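Long-range contacts in Ufm1-specific protease (Caenorhabditis elegans, PDB 5EJJ), which cleaves the peptide bond at the C-terminal glycine of the ubiquitin-like modifier UFM-1, as a thiol protease of family C78, and helps odorant receptors reach olfactory cilia: residues S67-I73 against W298-L304; A127-V133 against G241-A247; D198-F202 against A342-E346. One frame throughout, in Å; residues are numbered along the deposited sequence.

Contact 1 of 3, residues S67-I73 against W298-L304; sequences SSLSADI and WVSLLHL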
ATOM      1  N   SER A  67      15.438  -4.222  -8.093  1.00  8.99           N
ATOM      2  CA  SER A  67      14.898  -3.253  -9.028  1.00  9.88           C
ATOM      3  C   SER A  67      13.495  -2.837  -8.618  1.00 10.30           C
ATOM      4  O   SER A  67      12.927  -1.869  -9.139  1.00 10.07           O
ATOM      5  CB  SER A  67      14.871  -3.825 -10.448  1.00 12.70           C
ATOM      6  OG  SER A  67      13.666  -4.524 -10.728  1.00 12.21           O
ATOM      7  N   SER A  68      12.925  -3.581  -7.685  1.00  9.75           N
ATOM      8  CA  SER A  68      11.557  -3.329  -7.272  1.00  8.16           C
ATOM      9  C   SER A  68      11.444  -2.528  -5.996  1.00  8.12           C
ATOM     10  O   SER A  68      10.364  -2.094  -5.642  1.00  7.80           O
ATOM     11  CB  SER A  68      10.838  -4.641  -7.120  1.00  8.08           C
ATOM     12  OG  SER A  68      10.836  -5.292  -8.378  1.00 11.61           O
ATOM     13  N   LEU A  69      12.567  -2.330  -5.318  1.00  8.24           N
ATOM     14  CA  LEU A  69      12.608  -1.575  -4.083  1.00  6.97           C
ATOM     15  C   LEU A  69      12.958  -0.114  -4.352  1.00  8.11           C
ATOM     16  O   LEU A  69      13.459   0.228  -5.424  1.00  8.77           O
ATOM     17  CB  LEU A  69      13.628  -2.202  -3.153  1.00  7.22           C
ATOM     18  CG  LEU A  69      13.420  -3.704  -3.087  1.00  6.52           C
ATOM     19  CD1 LEU A  69      14.466  -4.325  -2.222  1.00  8.21           C
ATOM     20  CD2 LEU A  69      12.066  -3.974  -2.522  1.00  6.54           C
ATOM     21  N   SER A  70      12.679   0.746  -3.377  1.00  8.95           N
ATOM     22  CA  SER A  70      12.950   2.168  -3.516  1.00  7.50           C
ATOM     23  C   SER A  70      14.417   2.427  -3.660  1.00  8.20           C
ATOM     24  O   SER A  70      15.237   1.736  -3.071  1.00  8.16           O
ATOM     25  CB  SER A  70      12.425   2.959  -2.330  1.00  9.94           C
ATOM     26  OG  SER A  70      11.062   3.276  -2.508  1.00 11.36           O
ATOM     27  N   ALA A  71      14.717   3.471  -4.425  1.00 11.58           N
ATOM     28  CA  ALA A  71      16.050   3.751  -4.933  1.00  9.91           C
ATOM     29  C   ALA A  71      17.106   3.938  -3.851  1.00 11.78           C
ATOM     30  O   ALA A  71      18.285   3.693  -4.106  1.00 11.36           O
ATOM     31  CB  ALA A  71      16.010   4.939  -5.848  1.00  8.49           C
ATOM     32  N   ASP A  72      16.701   4.346  -2.648  1.00  9.62           N
ATOM     33  CA  ASP A  72      17.669   4.525  -1.566  1.00  8.47           C
ATOM     34  C   ASP A  72      18.076   3.215  -0.879  1.00  9.43           C
ATOM     35  O   ASP A  72      18.923   3.197   0.007  1.00 10.36           O
ATOM     36  CB  ASP A  72      17.135   5.509  -0.541  1.00 10.42           C
ATOM     37  CG  ASP A  72      15.988   4.946   0.269  1.00 13.34           C
ATOM     38  OD1 ASP A  72      14.966   4.510  -0.315  1.00 14.25           O
ATOM     39  OD2 ASP A  72      16.111   4.929   1.507  1.00 15.82           O
ATOM     40  N   ILE A  73      17.477   2.117  -1.308  1.00 10.08           N
ATOM     41  CA  ILE A  73      17.648   0.835  -0.667  1.00  8.69           C
ATOM     42  C   ILE A  73      18.408  -0.115  -1.575  1.00 10.29           C
ATOM     43  O   ILE A  73      18.150  -0.197  -2.765  1.00 10.79           O
ATOM     44  CB  ILE A  73      16.274   0.264  -0.364  1.00  8.53           C
ATOM     45  CG1 ILE A  73      15.615   1.125   0.696  1.00 10.28           C
ATOM     46  CG2 ILE A  73      16.349  -1.172   0.091  1.00  9.28           C
ATOM     47  CD1 ILE A  73      14.394   0.511   1.282  1.00 10.43           C
ATOM     48  N   TRP A 298       4.888  -2.944   5.244  1.00 15.16           N
ATOM     49  CA  TRP A 298       6.038  -2.265   4.635  1.00 14.08           C
ATOM     50  C   TRP A 298       6.176  -0.769   4.968  1.00 11.41           C
ATOM     51  O   TRP A 298       5.187  -0.067   5.146  1.00 14.83           O
ATOM     52  CB  TRP A 298       5.954  -2.417   3.129  1.00 13.69           C
ATOM     53  CG  TRP A 298       6.354  -3.737   2.622  1.00 11.65           C
ATOM     54  CD1 TRP A 298       6.121  -4.942   3.188  1.00 11.63           C
ATOM     55  CD2 TRP A 298       7.087  -3.985   1.424  1.00 12.37           C
ATOM     56  NE1 TRP A 298       6.662  -5.946   2.406  1.00 10.44           N
ATOM     57  CE2 TRP A 298       7.262  -5.375   1.320  1.00 11.18           C
ATOM     58  CE3 TRP A 298       7.614  -3.160   0.427  1.00  8.38           C
ATOM     59  CZ2 TRP A 298       7.941  -5.954   0.268  1.00 11.17           C
ATOM     60  CZ3 TRP A 298       8.275  -3.734  -0.607  1.00  7.37           C
ATOM     61  CH2 TRP A 298       8.439  -5.117  -0.686  1.00  9.05           C
ATOM     62  N   VAL A 299       7.400  -0.279   5.031  1.00  9.29           N
ATOM     63  CA  VAL A 299       7.609   1.123   5.362  1.00 11.79           C
ATOM     64  C   VAL A 299       8.384   1.832   4.267  1.00 14.90           C
ATOM     65  O   VAL A 299       8.793   2.980   4.423  1.00 19.87           O
ATOM     66  CB  VAL A 299       8.366   1.286   6.672  1.00 12.32           C
ATOM     67  CG1 VAL A 299       7.564   0.736   7.778  1.00 10.04           C
ATOM     68  CG2 VAL A 299       9.694   0.560   6.592  1.00 12.03           C
ATOM     69  N   SER A 300       8.604   1.141   3.159  1.00 12.17           N
ATOM     70  CA  SER A 300       9.111   1.766   1.962  1.00  8.86           C
ATOM     71  C   SER A 300       8.283   1.118   0.851  1.00  8.01           C
ATOM     72  O   SER A 300       7.790   0.000   1.030  1.00  6.16           O
ATOM     73  CB  SER A 300      10.621   1.516   1.834  1.00 10.33           C
ATOM     74  OG  SER A 300      11.106   1.691   0.501  1.00 12.98           O
ATOM     75  N   LEU A 301       8.118   1.823  -0.272  1.00  7.63           N
ATOM     76  CA  LEU A 301       7.235   1.401  -1.356  1.00  7.11           C
ATOM     77  C   LEU A 301       7.802   0.249  -2.172  1.00  6.83           C
ATOM     78  O   LEU A 301       8.979  -0.074  -2.056  1.00  9.12           O
ATOM     79  CB  LEU A 301       6.952   2.589  -2.270  1.00  8.14           C
ATOM     80  CG  LEU A 301       6.291   3.791  -1.588  1.00 10.32           C
ATOM     81  CD1 LEU A 301       6.358   5.026  -2.468  1.00 12.32           C
ATOM     82  CD2 LEU A 301       4.838   3.464  -1.248  1.00 11.16           C
ATOM     83  N   LEU A 302       6.950  -0.363  -2.986  1.00  6.49           N
ATOM     84  CA  LEU A 302       7.310  -1.455  -3.885  1.00  6.78           C
ATOM     85  C   LEU A 302       6.937  -1.030  -5.295  1.00  8.85           C
ATOM     86  O   LEU A 302       5.820  -0.564  -5.527  1.00  8.93           O
ATOM     87  CB  LEU A 302       6.509  -2.707  -3.540  1.00  7.87           C
ATOM     88  CG  LEU A 302       6.497  -3.890  -4.510  1.00  6.88           C
ATOM     89  CD1 LEU A 302       7.796  -4.648  -4.526  1.00  7.51           C
ATOM     90  CD2 LEU A 302       5.440  -4.824  -4.083  1.00  9.35           C
ATOM     91  N   HIS A 303       7.861  -1.197  -6.241  1.00  8.55           N
ATOM     92  CA  HIS A 303       7.703  -0.624  -7.571  1.00  7.68           C
ATOM     93  C   HIS A 303       7.726  -1.706  -8.621  1.00  8.84           C
ATOM     94  O   HIS A 303       8.650  -2.492  -8.677  1.00 11.29           O
ATOM     95  CB  HIS A 303       8.822   0.347  -7.852  1.00  6.78           C
ATOM     96  CG  HIS A 303       9.101   1.277  -6.725  1.00  7.56           C
ATOM     97  ND1 HIS A 303       8.711   2.596  -6.742  1.00  7.02           N
ATOM     98  CD2 HIS A 303       9.734   1.084  -5.543  1.00  7.32           C
ATOM     99  CE1 HIS A 303       9.097   3.173  -5.621  1.00  7.59           C
ATOM    100  NE2 HIS A 303       9.715   2.276  -4.874  1.00  5.76           N
ATOM    101  N   LEU A 304       6.715  -1.756  -9.470  1.00  9.64           N
ATOM    102  CA  LEU A 304       6.625  -2.865 -10.390  1.00 10.40           C
ATOM    103  C   LEU A 304       6.065  -2.443 -11.730  1.00 12.69           C
ATOM    104  O   LEU A 304       5.140  -1.627 -11.810  1.00 12.87           O
ATOM    105  CB  LEU A 304       5.745  -3.966  -9.802  1.00 10.04           C
ATOM    106  CG  LEU A 304       6.177  -4.620  -8.493  1.00  7.72           C
ATOM    107  CD1 LEU A 304       5.084  -5.528  -8.003  1.00  8.26           C
ATOM    108  CD2 LEU A 304       7.478  -5.378  -8.678  1.00  7.16           C
TER
HETATM  109  O   HOH W   1      10.793  -1.250 -10.502  1.00 10.80           O
HETATM  110  O   HOH W   2       9.446   4.288  -0.390  1.00  8.11           O
HETATM  111  O   HOH W   3      12.856   4.257   1.539  1.00 12.28           O
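At the end of helix 59-68 the chain runs close beside the start of strand 302-306, the CA atoms of Ser68 and His303 lying 4.7 Å apart, and then folds into a type I beta turn from Ser70 to Ile73. The buried contact joins the N-terminal MPN domain to the UfSP2-type N-terminal region. The direct backbone link is His303 N to Ser68 O, 2.7 Å long, with an angle of 160° at the hydrogen and the donor in the carbonyl plane. The His303 ring works by its edge. With CG anti to its carbonyl carbon (chi1 -46°), the imidazole folds back alongside its own backbone N and stands against the other segment, so that Ser68 O lies in the ring plane, 3.2 Å from His303 CD2. Further along the same edge Ser70 OG meets His303 NE2 in a 2.9 Å hydrogen bond that either atom could donate. Beyond the histidine, the CD1 tip of Ile73 sits 3.6 Å from Ser300 OG, while Leu69 sends CD2 obliquely to the Trp298 ring, 4.2 Å from its CH2. Ser68 OG lies against the CD2 methyl of Leu304, but its polar need is met within its own helix by Phe64 O. Arg266 of helix 253-280 donates to the carbonyls of Leu69 and Ile73, and Asp72 forms a salt bridge with Arg40. Waters bridge the seam. Water 1 donates to both Ser67 O and His303 O; water 3 donates to Asp72 OD1 and bonds weakly to Ser300 OG; water 2 accepts from Leu301 N at 2.8 Å and is hydrogen-bonded to Ser70 OG, the same hydroxyl that His303 holds.

Contact 2 of 3, residues A127-V133 against G241-A247; sequences ASCVSRV and GEVVFPA
One face of the Phe245 ring is occupied by Cys129 CB, a CH-pi contact 3.5 Å from the ring centroid and only 16° off the normal; Cys129 SG comes in more obliquely, 4.2 Å from the same centroid, as a sulfur-aromatic contact. Phe245 CG stands between its backbone N and carbonyl carbon (chi1 64°), which turns the ring back across the neighbouring strand, against Cys129. The sulfur reaches on to Ala247 CB at 3.6 Å. In the backbone, strands 127-139 and 235-247 pair antiparallel in regular register, with Cys129 opposite Phe245 as a hydrogen-bonded pair and Val130 opposite Val244 as a non-hydrogen-bonded one. Eight N-H...O bonds join residues 127-133 to 241-247, among them Phe245 N to Cys129 O at 2.9 Å. Val133 CG2 meets Val243 CG2 at 3.8 Å on the face of Cys129 and Phe245, which helix 253-280 covers through Ala263 and Phe264. On the other face Val130 and Val244 touch through their CG2 methyls, 3.9 Å apart, and Glu242 turns its carboxylate to Thr292 and Ser347. A serine in place of Phe245 would probably leave Cys129 without the aromatic face it rests on and open a gap toward helix 253-280. Strand 235-247 is an edge strand of this five-stranded mixed sheet. The chemistry implies a division of labour: backbone bonds fix the register, while mainly apolar side chains, Cys129 among them, make up the side that packs on helix 253-280.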
ATOM      1  N   ALA A 127       9.033  11.982   1.742  1.00 23.31           N
ATOM      2  CA  ALA A 127       8.011  12.196   0.726  1.00 26.20           C
ATOM      3  C   ALA A 127       8.336  11.343  -0.507  1.00 24.09           C
ATOM      4  O   ALA A 127       9.448  10.831  -0.633  1.00 22.66           O
ATOM      5  CB  ALA A 127       7.939  13.669   0.362  1.00 22.51           C
ATOM      6  N   SER A 128       7.362  11.171  -1.396  1.00 21.09           N
ATOM      7  CA  SER A 128       7.595  10.514  -2.678  1.00 18.89           C
ATOM      8  C   SER A 128       7.629  11.525  -3.811  1.00 19.84           C
ATOM      9  O   SER A 128       6.614  12.157  -4.071  1.00 21.78           O
ATOM     10  CB  SER A 128       6.479   9.520  -2.978  1.00 16.91           C
ATOM     11  OG  SER A 128       6.614   8.361  -2.187  1.00 18.48           O
ATOM     12  N   CYS A 129       8.770  11.673  -4.490  1.00 20.16           N
ATOM     13  CA  CYS A 129       8.822  12.409  -5.765  1.00 18.91           C
ATOM     14  C   CYS A 129       8.396  11.507  -6.906  1.00 15.71           C
ATOM     15  O   CYS A 129       8.783  10.352  -6.934  1.00 16.70           O
ATOM     16  CB  CYS A 129      10.233  12.869  -6.058  1.00 18.06           C
ATOM     17  SG  CYS A 129      10.932  13.832  -4.752  1.00 29.42           S
ATOM     18  N   VAL A 130       7.637  12.025  -7.864  1.00 13.86           N
ATOM     19  CA  VAL A 130       7.170  11.181  -8.957  1.00 15.14           C
ATOM     20  C   VAL A 130       7.134  11.917 -10.311  1.00 15.58           C
ATOM     21  O   VAL A 130       6.942  13.118 -10.362  1.00 18.63           O
ATOM     22  CB  VAL A 130       5.786  10.615  -8.609  1.00 16.59           C
ATOM     23  CG1 VAL A 130       4.833  11.733  -8.379  1.00 19.09           C
ATOM     24  CG2 VAL A 130       5.266   9.717  -9.693  1.00 18.04           C
ATOM     25  N   SER A 131       7.345  11.198 -11.407  1.00 15.03           N
ATOM     26  CA  SER A 131       7.197  11.771 -12.742  1.00 14.88           C
ATOM     27  C   SER A 131       6.810  10.685 -13.737  1.00 14.59           C
ATOM     28  O   SER A 131       7.077   9.516 -13.491  1.00 14.13           O
ATOM     29  CB  SER A 131       8.478  12.483 -13.178  1.00 14.41           C
ATOM     30  OG  SER A 131       9.559  11.577 -13.282  1.00 14.87           O
ATOM     31  N   ARG A 132       6.129  11.062 -14.824  1.00 18.01           N
ATOM     32  CA  ARG A 132       5.886  10.143 -15.935  1.00 14.49           C
ATOM     33  C   ARG A 132       7.086  10.195 -16.837  1.00 16.50           C
ATOM     34  O   ARG A 132       7.645  11.266 -17.116  1.00 15.76           O
ATOM     35  CB  ARG A 132       4.700  10.562 -16.764  1.00 15.89           C
ATOM     36  CG  ARG A 132       3.431   9.976 -16.343  1.00 25.60           C
ATOM     37  CD  ARG A 132       2.472   9.880 -17.519  1.00 34.32           C
ATOM     38  NE  ARG A 132       1.901   8.538 -17.541  1.00 38.66           N
ATOM     39  CZ  ARG A 132       1.134   8.069 -18.510  1.00 44.73           C
ATOM     40  NH1 ARG A 132       0.841   8.868 -19.541  1.00 47.66           N
ATOM     41  NH2 ARG A 132       0.673   6.810 -18.445  1.00 34.13           N
ATOM     42  N   VAL A 133       7.494   9.026 -17.296  1.00 15.61           N
ATOM     43  CA  VAL A 133       8.646   8.929 -18.160  1.00 16.09           C
ATOM     44  C   VAL A 133       8.308   7.919 -19.228  1.00 18.38           C
ATOM     45  O   VAL A 133       7.666   6.912 -18.937  1.00 20.60           O
ATOM     46  CB  VAL A 133       9.846   8.417 -17.400  1.00 14.42           C
ATOM     47  CG1 VAL A 133      10.981   8.313 -18.334  1.00 20.17           C
ATOM     48  CG2 VAL A 133      10.195   9.347 -16.254  1.00 12.91           C
ATOM     49  N   GLY A 241       5.328   5.303 -17.928  1.00 16.24           N
ATOM     50  CA  GLY A 241       4.830   5.068 -16.587  1.00 16.53           C
ATOM     51  C   GLY A 241       5.463   5.900 -15.490  1.00 17.09           C
ATOM     52  O   GLY A 241       6.380   6.668 -15.755  1.00 16.56           O
ATOM     53  N   GLU A 242       4.951   5.741 -14.264  1.00 17.81           N
ATOM     54  CA  GLU A 242       5.449   6.433 -13.084  1.00 13.32           C
ATOM     55  C   GLU A 242       6.905   6.118 -12.859  1.00 14.07           C
ATOM     56  O   GLU A 242       7.357   5.017 -13.156  1.00 14.85           O
ATOM     57  CB  GLU A 242       4.732   5.935 -11.836  1.00 14.81           C
ATOM     58  CG  GLU A 242       3.246   6.221 -11.741  1.00 32.01           C
ATOM     59  CD  GLU A 242       2.635   5.801 -10.376  1.00 38.66           C
ATOM     60  OE1 GLU A 242       3.031   4.727  -9.823  1.00 26.55           O
ATOM     61  OE2 GLU A 242       1.761   6.559  -9.857  1.00 43.35           O
ATOM     62  N   VAL A 243       7.639   7.074 -12.308  1.00 11.89           N
ATOM     63  CA  VAL A 243       8.898   6.764 -11.659  1.00 10.62           C
ATOM     64  C   VAL A 243       8.934   7.505 -10.323  1.00 14.46           C
ATOM     65  O   VAL A 243       8.905   8.734 -10.286  1.00 14.89           O
ATOM     66  CB  VAL A 243      10.096   7.145 -12.512  1.00 11.50           C
ATOM     67  CG1 VAL A 243      11.370   6.798 -11.801  1.00 10.49           C
ATOM     68  CG2 VAL A 243      10.044   6.420 -13.830  1.00 12.99           C
ATOM     69  N   VAL A 244       8.980   6.739  -9.227  1.00 17.84           N
ATOM     70  CA  VAL A 244       8.854   7.269  -7.872  1.00 12.49           C
ATOM     71  C   VAL A 244      10.147   7.107  -7.103  1.00 13.93           C
ATOM     72  O   VAL A 244      10.711   6.020  -7.067  1.00 16.29           O
ATOM     73  CB  VAL A 244       7.791   6.521  -7.093  1.00  8.70           C
ATOM     74  CG1 VAL A 244       7.560   7.211  -5.801  1.00 11.61           C
ATOM     75  CG2 VAL A 244       6.516   6.445  -7.886  1.00 10.04           C
ATOM     76  N   PHE A 245      10.624   8.188  -6.492  1.00 16.87           N
ATOM     77  CA  PHE A 245      11.794   8.125  -5.617  1.00 14.75           C
ATOM     78  C   PHE A 245      11.611   8.962  -4.344  1.00 18.03           C
ATOM     79  O   PHE A 245      10.957  10.004  -4.373  1.00 18.21           O
ATOM     80  CB  PHE A 245      13.050   8.539  -6.363  1.00 12.88           C
ATOM     81  CG  PHE A 245      13.061   9.970  -6.830  1.00 16.19           C
ATOM     82  CD1 PHE A 245      12.476  10.328  -8.040  1.00 15.63           C
ATOM     83  CD2 PHE A 245      13.715  10.956  -6.091  1.00 16.54           C
ATOM     84  CE1 PHE A 245      12.524  11.647  -8.496  1.00 15.74           C
ATOM     85  CE2 PHE A 245      13.760  12.284  -6.539  1.00 16.29           C
ATOM     86  CZ  PHE A 245      13.161  12.625  -7.746  1.00 16.85           C
ATOM     87  N   PRO A 246      12.163   8.490  -3.213  1.00 16.34           N
ATOM     88  CA  PRO A 246      11.991   9.177  -1.934  1.00 17.45           C
ATOM     89  C   PRO A 246      12.719  10.511  -1.789  1.00 18.24           C
ATOM     90  O   PRO A 246      13.886  10.626  -2.128  1.00 18.69           O
ATOM     91  CB  PRO A 246      12.547   8.171  -0.927  1.00 16.09           C
ATOM     92  CG  PRO A 246      13.388   7.294  -1.703  1.00 12.79           C
ATOM     93  CD  PRO A 246      12.749   7.161  -3.018  1.00 13.55           C
ATOM     94  N   ALA A 247      11.990  11.501  -1.270  1.00 22.35           N
ATOM     95  CA  ALA A 247      12.523  12.783  -0.804  1.00 22.37           C
ATOM     96  C   ALA A 247      12.615  12.748   0.719  1.00 25.25           C
ATOM     97  O   ALA A 247      11.588  12.833   1.405  1.00 26.24           O
ATOM     98  CB  ALA A 247      11.576  13.880  -1.204  1.00 22.32           C
TER

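Contact 3 of 3, residues D198-F202 against A342-E346; sequences DVIEF and ALHSE
Glu201 lays its carboxylate over one face of the His344 imidazole, the two planes only 22° apart and stacked. OE1 stands over the ring, 3.2 Å from His344 NE2, too far above the plane for the N-H direction, so the pair is a stack and not a hydrogen bond. What grips the carboxylate is the next residue, Ser345, which takes one oxygen with each of two donors. Ser345 OG donates to Glu201 OE1 on its syn lone pair, and Ser345 N donates to Glu201 OE2 over 2.9 Å with an angle of 157° at the hydrogen, again from the syn side but tilted out of the carboxylate plane. With both oxygens held, the group has little freedom to rotate. The reach comes from an extended side chain: CG lies anti to the backbone N (chi1 -179°) and the chain stays stretched beyond it, so CG also passes 3.6 Å from His344 CD2. The negative charge over the ring would probably favour a protonated imidazole. Two residues back along the strand, Val199 completes the contact. Its CG1 rests 3.4 Å from Leu343 O, and its CG2 meets Leu343 CD2 at 4.0 Å, the two side chains crossing at about a right angle. The loop is also held weakly on the same face of the sheet by Glu242 of strand 235-247, whose OE2 accepts from the backbone N atoms of Leu343 and His344. Strand 199-205 lies between strands 127-139 and 163-166 in the mixed sheet; Val199 and Glu201 turn toward the loop that connects helix 312-325 to strand 371-374, whereas Phe202 turns away and packs on Leu171 and Ile173 of strand 171-173 and Tyr164 of strand 163-166.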
ATOM      1  N   ASP A 198       2.366  11.911   0.656  1.00 28.19           N
ATOM      2  CA  ASP A 198       2.974  13.227   0.451  1.00 32.23           C
ATOM      3  C   ASP A 198       3.858  13.207  -0.797  1.00 31.81           C
ATOM      4  O   ASP A 198       4.981  12.695  -0.776  1.00 29.19           O
ATOM      5  CB  ASP A 198       3.723  13.710   1.695  1.00 34.20           C
ATOM      6  CG  ASP A 198       2.855  13.656   2.930  1.00 46.93           C
ATOM      7  OD1 ASP A 198       1.620  13.525   2.754  1.00 53.00           O
ATOM      8  OD2 ASP A 198       3.393  13.721   4.060  1.00 46.88           O
ATOM      9  N   VAL A 199       3.322  13.777  -1.876  1.00 30.17           N
ATOM     10  CA  VAL A 199       3.838  13.566  -3.217  1.00 21.91           C
ATOM     11  C   VAL A 199       4.188  14.878  -3.891  1.00 21.44           C
ATOM     12  O   VAL A 199       3.308  15.698  -4.086  1.00 29.98           O
ATOM     13  CB  VAL A 199       2.764  12.904  -4.080  1.00 18.95           C
ATOM     14  CG1 VAL A 199       3.261  12.696  -5.462  1.00 20.93           C
ATOM     15  CG2 VAL A 199       2.352  11.583  -3.497  1.00 22.20           C
ATOM     16  N   ILE A 200       5.459  15.074  -4.239  1.00 17.96           N
ATOM     17  CA  ILE A 200       5.897  16.179  -5.096  1.00 19.38           C
ATOM     18  C   ILE A 200       5.994  15.703  -6.566  1.00 22.53           C
ATOM     19  O   ILE A 200       6.940  14.992  -6.934  1.00 21.24           O
ATOM     20  CB  ILE A 200       7.300  16.688  -4.663  1.00 20.54           C
ATOM     21  CG1 ILE A 200       7.356  16.902  -3.162  1.00 25.58           C
ATOM     22  CG2 ILE A 200       7.692  17.970  -5.372  1.00 18.78           C
ATOM     23  CD1 ILE A 200       8.079  15.804  -2.446  1.00 28.33           C
ATOM     24  N   GLU A 201       5.032  16.091  -7.406  1.00 20.07           N
ATOM     25  CA  GLU A 201       5.035  15.704  -8.823  1.00 18.61           C
ATOM     26  C   GLU A 201       5.942  16.566  -9.710  1.00 20.28           C
ATOM     27  O   GLU A 201       5.880  17.781  -9.630  1.00 22.93           O
ATOM     28  CB  GLU A 201       3.618  15.776  -9.357  1.00 16.64           C
ATOM     29  CG  GLU A 201       3.459  15.378 -10.804  1.00 21.49           C
ATOM     30  CD  GLU A 201       2.019  14.944 -11.127  1.00 32.42           C
ATOM     31  OE1 GLU A 201       1.510  15.346 -12.202  1.00 33.77           O
ATOM     32  OE2 GLU A 201       1.400  14.197 -10.310  1.00 34.01           O
ATOM     33  N   PHE A 202       6.776  15.944 -10.554  1.00 22.88           N
ATOM     34  CA  PHE A 202       7.621  16.676 -11.528  1.00 22.70           C
ATOM     35  C   PHE A 202       7.336  16.321 -12.986  1.00 22.54           C
ATOM     36  O   PHE A 202       6.717  15.298 -13.298  1.00 20.23           O
ATOM     37  CB  PHE A 202       9.107  16.421 -11.328  1.00 17.93           C
ATOM     38  CG  PHE A 202       9.640  16.853 -10.008  1.00 19.71           C
ATOM     39  CD1 PHE A 202       9.312  16.161  -8.849  1.00 20.48           C
ATOM     40  CD2 PHE A 202      10.548  17.895  -9.928  1.00 21.67           C
ATOM     41  CE1 PHE A 202       9.857  16.522  -7.625  1.00 20.87           C
ATOM     42  CE2 PHE A 202      11.107  18.281  -8.705  1.00 19.33           C
ATOM     43  CZ  PHE A 202      10.759  17.593  -7.556  1.00 21.00           C
ATOM     44  N   ALA A 342      -2.090   5.908  -6.321  1.00 28.71           N
ATOM     45  CA  ALA A 342      -2.129   6.757  -7.487  1.00 39.04           C
ATOM     46  C   ALA A 342      -1.370   8.016  -7.099  1.00 40.51           C
ATOM     47  O   ALA A 342      -1.938   8.967  -6.527  1.00 43.91           O
ATOM     48  CB  ALA A 342      -3.562   7.052  -7.865  1.00 46.72           C
ATOM     49  N   LEU A 343      -0.069   8.007  -7.364  1.00 28.26           N
ATOM     50  CA  LEU A 343       0.759   9.082  -6.858  1.00 28.16           C
ATOM     51  C   LEU A 343       0.872  10.143  -7.931  1.00 30.45           C
ATOM     52  O   LEU A 343       0.962  11.348  -7.638  1.00 28.55           O
ATOM     53  CB  LEU A 343       2.134   8.561  -6.422  1.00 24.56           C
ATOM     54  CG  LEU A 343       2.175   7.413  -5.402  1.00 23.50           C
ATOM     55  CD1 LEU A 343       3.601   7.048  -5.106  1.00 20.40           C
ATOM     56  CD2 LEU A 343       1.464   7.727  -4.099  1.00 19.20           C
ATOM     57  N   HIS A 344       0.849   9.696  -9.184  1.00 30.06           N
ATOM     58  CA  HIS A 344       0.916  10.639 -10.283  1.00 31.12           C
ATOM     59  C   HIS A 344      -0.486  11.008 -10.765  1.00 36.14           C
ATOM     60  O   HIS A 344      -1.378  10.154 -10.847  1.00 38.43           O
ATOM     61  CB  HIS A 344       1.761  10.102 -11.434  1.00 34.15           C
ATOM     62  CG  HIS A 344       2.173  11.166 -12.411  1.00 30.78           C
ATOM     63  ND1 HIS A 344       1.582  11.315 -13.647  1.00 28.62           N
ATOM     64  CD2 HIS A 344       3.104  12.145 -12.320  1.00 23.58           C
ATOM     65  CE1 HIS A 344       2.132  12.338 -14.273  1.00 29.13           C
ATOM     66  NE2 HIS A 344       3.062  12.854 -13.493  1.00 25.97           N
ATOM     67  N   SER A 345      -0.672  12.286 -11.073  1.00 31.49           N
ATOM     68  CA  SER A 345      -1.986  12.795 -11.420  1.00 33.00           C
ATOM     69  C   SER A 345      -2.490  12.248 -12.756  1.00 38.40           C
ATOM     70  O   SER A 345      -3.695  12.231 -13.021  1.00 45.57           O
ATOM     71  CB  SER A 345      -1.974  14.322 -11.426  1.00 33.08           C
ATOM     72  OG  SER A 345      -0.934  14.817 -12.249  1.00 35.93           O
ATOM     73  N   GLU A 346      -1.574  11.790 -13.595  1.00 34.44           N
ATOM     74  CA  GLU A 346      -1.967  11.234 -14.881  1.00 36.27           C
ATOM     75  C   GLU A 346      -2.067   9.716 -14.803  1.00 36.76           C
ATOM     76  O   GLU A 346      -2.044   9.025 -15.822  1.00 40.51           O
ATOM     77  CB  GLU A 346      -0.986  11.657 -15.983  1.00 37.43           C
ATOM     78  CG  GLU A 346      -1.093  13.129 -16.372  1.00 45.25           C
ATOM     79  CD  GLU A 346       0.072  13.620 -17.241  1.00 59.94           C
ATOM     80  OE1 GLU A 346       0.908  12.784 -17.677  1.00 57.94           O
ATOM     81  OE2 GLU A 346       0.152  14.853 -17.482  1.00 63.94           O
TER

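Contacts 2 and 3 share one sheet, their centres 7 Å apart: Val130 O and Phe202 N, 2.8 Å apart, probably form one of the bonds between neighbouring strands 127-139 and 199-205. Arg132 also reaches across, its CD 3.3 Å from Glu346 OE1. Contact 1, centred 11 Å from contact 2, packs against strands 127-139 and 235-247 of that sheet, with Leu301 CD1 3.4 Å from Ser128 OG and Asp72 OD1 3.5 Å from Pro246 CG. Contacts 1 and 3 do not touch; their centres lie 16 Å apart. All three lie away from the probable catalytic residues Cys396, Asp520 and His522.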